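Local atomic coordinates of RidA family protein (Psychrobacter sp. MES7-P7E, PDB entry 6L8P), a protein that probably hydrolyses reactive enamine and imine intermediates to keto acids and ammonia, as a trimeric RidA-family deaminase of a cold-adapted bacterium. Residues D29-Q40 with S51-M61. The protein carries 1 engineered substitution. Numbering follows the deposited sequence.
Sequences DKAPAAVGTYSQ and SGQLGFDPETM. Engineered in segment 51-61: Glu59 (natural residue Asp).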
# COMPACT_ATOMS: atom_id res chain seq x y z
N ASP A 29 -5.82 23.96 3.74
CA ASP A 29 -7.14 23.97 4.34
C ASP A 29 -8.26 23.53 3.41
O ASP A 29 -9.41 23.40 3.86
CB ASP A 29 -7.47 25.39 4.85
CG ASP A 29 -6.47 25.88 5.87
OD1 ASP A 29 -5.96 25.07 6.67
OD2 ASP A 29 -6.19 27.10 5.87
N LYS A 30 -7.98 23.32 2.11
CA LYS A 30 -9.00 22.85 1.20
C LYS A 30 -9.19 21.35 1.25
O LYS A 30 -10.08 20.84 0.58
CB LYS A 30 -8.66 23.29 -0.23
CG LYS A 30 -8.71 24.83 -0.33
CD LYS A 30 -8.11 25.39 -1.60
CE LYS A 30 -8.94 26.58 -2.07
NZ LYS A 30 -8.32 27.87 -1.68
N ALA A 31 -8.37 20.64 2.01
CA ALA A 31 -8.61 19.23 2.26
C ALA A 31 -8.81 19.00 3.75
O ALA A 31 -8.45 19.85 4.58
CB ALA A 31 -7.44 18.37 1.75
N PRO A 32 -9.40 17.87 4.13
CA PRO A 32 -9.67 17.63 5.57
C PRO A 32 -8.40 17.63 6.40
O PRO A 32 -7.34 17.12 6.00
CB PRO A 32 -10.33 16.25 5.58
CG PRO A 32 -10.94 16.09 4.17
CD PRO A 32 -9.92 16.78 3.28
N ALA A 33 -8.51 18.15 7.61
CA ALA A 33 -7.42 17.98 8.56
C ALA A 33 -7.21 16.51 8.85
O ALA A 33 -8.15 15.71 8.82
CB ALA A 33 -7.75 18.70 9.88
N ALA A 34 -5.96 16.13 9.14
CA ALA A 34 -5.70 14.73 9.48
C ALA A 34 -6.52 14.32 10.70
O ALA A 34 -6.63 15.08 11.65
CB ALA A 34 -4.21 14.56 9.76
N VAL A 35 -7.08 13.10 10.68
CA VAL A 35 -7.82 12.57 11.82
C VAL A 35 -6.95 11.67 12.67
O VAL A 35 -7.45 10.99 13.57
CB VAL A 35 -9.10 11.83 11.39
CG1 VAL A 35 -10.01 12.81 10.60
CG2 VAL A 35 -8.80 10.63 10.51
N GLY A 36 -5.66 11.69 12.43
CA GLY A 36 -4.72 10.93 13.23
C GLY A 36 -3.35 11.58 13.11
O GLY A 36 -3.23 12.73 12.68
N THR A 37 -2.31 10.84 13.49
CA THR A 37 -0.97 11.39 13.63
C THR A 37 -0.27 11.26 12.28
O THR A 37 0.54 10.35 12.07
CB THR A 37 -0.22 10.67 14.74
OG1 THR A 37 -1.06 10.64 15.90
CG2 THR A 37 1.07 11.41 15.05
N TYR A 38 -0.60 12.17 11.36
CA TYR A 38 -0.04 12.15 10.01
C TYR A 38 -0.22 13.53 9.36
O TYR A 38 -1.01 14.35 9.84
CB TYR A 38 -0.69 11.06 9.12
CG TYR A 38 -2.18 11.17 8.89
CD1 TYR A 38 -3.07 10.55 9.75
CD2 TYR A 38 -2.68 11.85 7.80
CE1 TYR A 38 -4.44 10.64 9.56
CE2 TYR A 38 -4.05 11.93 7.57
CZ TYR A 38 -4.92 11.33 8.47
OH TYR A 38 -6.28 11.44 8.27
N SER A 39 0.56 13.76 8.30
CA SER A 39 0.41 14.93 7.45
C SER A 39 -0.40 14.56 6.23
O SER A 39 -0.41 13.40 5.79
CB SER A 39 1.77 15.45 6.99
OG SER A 39 2.50 15.92 8.14
N GLN A 40 -1.01 15.59 5.61
CA GLN A 40 -1.81 15.33 4.42
C GLN A 40 -0.98 14.71 3.29
O GLN A 40 -1.47 13.81 2.60
CB GLN A 40 -2.47 16.62 3.92
CG GLN A 40 -3.62 17.07 4.82
CD GLN A 40 -4.09 18.47 4.42
OE1 GLN A 40 -3.36 19.20 3.74
NE2 GLN A 40 -5.32 18.82 4.78
N SER A 51 -1.60 10.99 1.82
CA SER A 51 -2.26 10.15 2.81
C SER A 51 -3.61 9.66 2.32
O SER A 51 -4.26 10.26 1.44
CB SER A 51 -2.49 10.95 4.10
OG SER A 51 -1.24 11.23 4.68
N GLY A 52 -4.05 8.54 2.90
CA GLY A 52 -5.40 8.08 2.61
C GLY A 52 -6.40 9.19 2.87
O GLY A 52 -6.31 9.89 3.88
N GLN A 53 -7.30 9.40 1.93
CA GLN A 53 -8.36 10.39 2.05
C GLN A 53 -9.70 9.68 2.17
O GLN A 53 -9.97 8.72 1.44
CB GLN A 53 -8.38 11.32 0.83
CG GLN A 53 -7.13 12.20 0.74
CD GLN A 53 -6.95 13.07 1.94
OE1 GLN A 53 -7.86 13.81 2.31
NE2 GLN A 53 -5.78 12.98 2.59
N LEU A 54 -10.53 10.17 3.09
CA LEU A 54 -11.89 9.70 3.28
C LEU A 54 -12.85 10.80 2.81
O LEU A 54 -12.43 11.93 2.52
CB LEU A 54 -12.13 9.38 4.77
CG LEU A 54 -11.23 8.27 5.34
CD1 LEU A 54 -11.19 8.40 6.93
CD2 LEU A 54 -11.79 6.96 5.01
N GLY A 55 -14.14 10.44 2.72
CA GLY A 55 -15.10 11.34 2.10
C GLY A 55 -15.61 12.45 3.01
O GLY A 55 -16.81 12.70 3.06
N PHE A 56 -14.71 13.11 3.75
CA PHE A 56 -15.10 14.21 4.63
C PHE A 56 -15.28 15.50 3.85
O PHE A 56 -14.45 15.86 3.01
CB PHE A 56 -14.00 14.49 5.66
CG PHE A 56 -13.76 13.39 6.63
CD1 PHE A 56 -14.70 13.02 7.57
CD2 PHE A 56 -12.51 12.82 6.66
CE1 PHE A 56 -14.42 11.97 8.51
CE2 PHE A 56 -12.18 11.79 7.58
CZ PHE A 56 -13.16 11.37 8.50
N ASP A 57 -16.31 16.26 4.20
CA ASP A 57 -16.30 17.69 3.89
C ASP A 57 -15.15 18.36 4.65
O ASP A 57 -15.02 18.14 5.87
CB ASP A 57 -17.67 18.23 4.32
CG ASP A 57 -17.83 19.74 4.16
OD1 ASP A 57 -16.94 20.55 4.49
OD2 ASP A 57 -18.98 20.12 3.83
N PRO A 58 -14.23 19.07 3.98
CA PRO A 58 -13.04 19.54 4.69
C PRO A 58 -13.32 20.61 5.73
O PRO A 58 -12.45 20.85 6.58
CB PRO A 58 -12.12 20.07 3.58
CG PRO A 58 -13.05 20.30 2.42
CD PRO A 58 -14.14 19.31 2.52
N GLU A 59 -14.47 21.27 5.68
CA GLU A 59 -14.75 22.27 6.71
C GLU A 59 -15.45 21.66 7.91
O GLU A 59 -15.13 21.98 9.06
CB GLU A 59 -15.61 23.38 6.13
CG GLU A 59 -14.86 24.22 5.11
CD GLU A 59 -14.24 25.45 5.73
OE1 GLU A 59 -14.83 25.98 6.71
OE2 GLU A 59 -13.17 25.89 5.26
N THR A 60 -16.39 20.77 7.66
CA THR A 60 -17.19 20.26 8.76
C THR A 60 -16.64 18.98 9.35
O THR A 60 -17.06 18.58 10.45
CB THR A 60 -18.63 19.97 8.33
OG1 THR A 60 -18.65 18.82 7.44
CG2 THR A 60 -19.29 21.19 7.65
N MET A 61 -15.72 18.31 8.62
CA MET A 61 -15.20 16.99 8.98
C MET A 61 -16.29 15.95 9.15
O MET A 61 -16.10 14.96 9.87
CB MET A 61 -14.31 17.05 10.24
CG MET A 61 -13.08 17.97 10.05
SD MET A 61 -12.02 17.29 8.69
CE MET A 61 -11.59 15.65 9.32
O HOH W 1 -10.59 23.28 6.36
O HOH W 2 -6.41 14.70 5.05
O HOH W 3 -10.42 20.40 8.22
O HOH W 4 -6.93 12.00 5.67
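In this subunit of a RidA trimer (endoribonuclease L-PSP family), loop 29-40 lies against the end of strand 47-54 and the turn after it, beside the interface with a second subunit. A malonate ion, probably from the crystallisation liquor, lies about 3 Å from the side chain of Tyr38 (nearest atoms) and may mark a pocket, consistent with the intersubunit active sites of RidA proteins.

Pro32 sits at the middle of the packing. Pro32 CG lies 3.8 Å from Phe56 CB, and Pro32 CB touches Met61 SD. Pro58 CB rests against the Ala31-Pro32 peptide, 3.5 Å from Pro32 N. Met61 is bent at chi2 (-62°) and chi3 (-60°), which turns its methyl back over one face of the Phe56 ring, offset toward the rim. Met61 CE also meets Val35 CG1 at 3.5 Å, a tight carbon contact.

Water fills in the polar part. One water links Pro32 O to Gln53 NE2. Another takes the N-H of Ala33 and donates to Pro58 O, and a third joins Asp29 O to Pro58 O. The amide of Gln40 reaches back along its own loop: NE2 donates to Pro32 O from above the carbonyl plane, while OE1 accepts from Thr28 N.

At the strand, Ser51 N donates to Gln40 O (2.9 Å). Tyr38 OH accepts from Val35 N and shares a water with Gly52 O. Ser51 OG accepts from Arg123 N of the second subunit and donates to Ser39 O at 2.6 Å, nearly in line with that carbonyl.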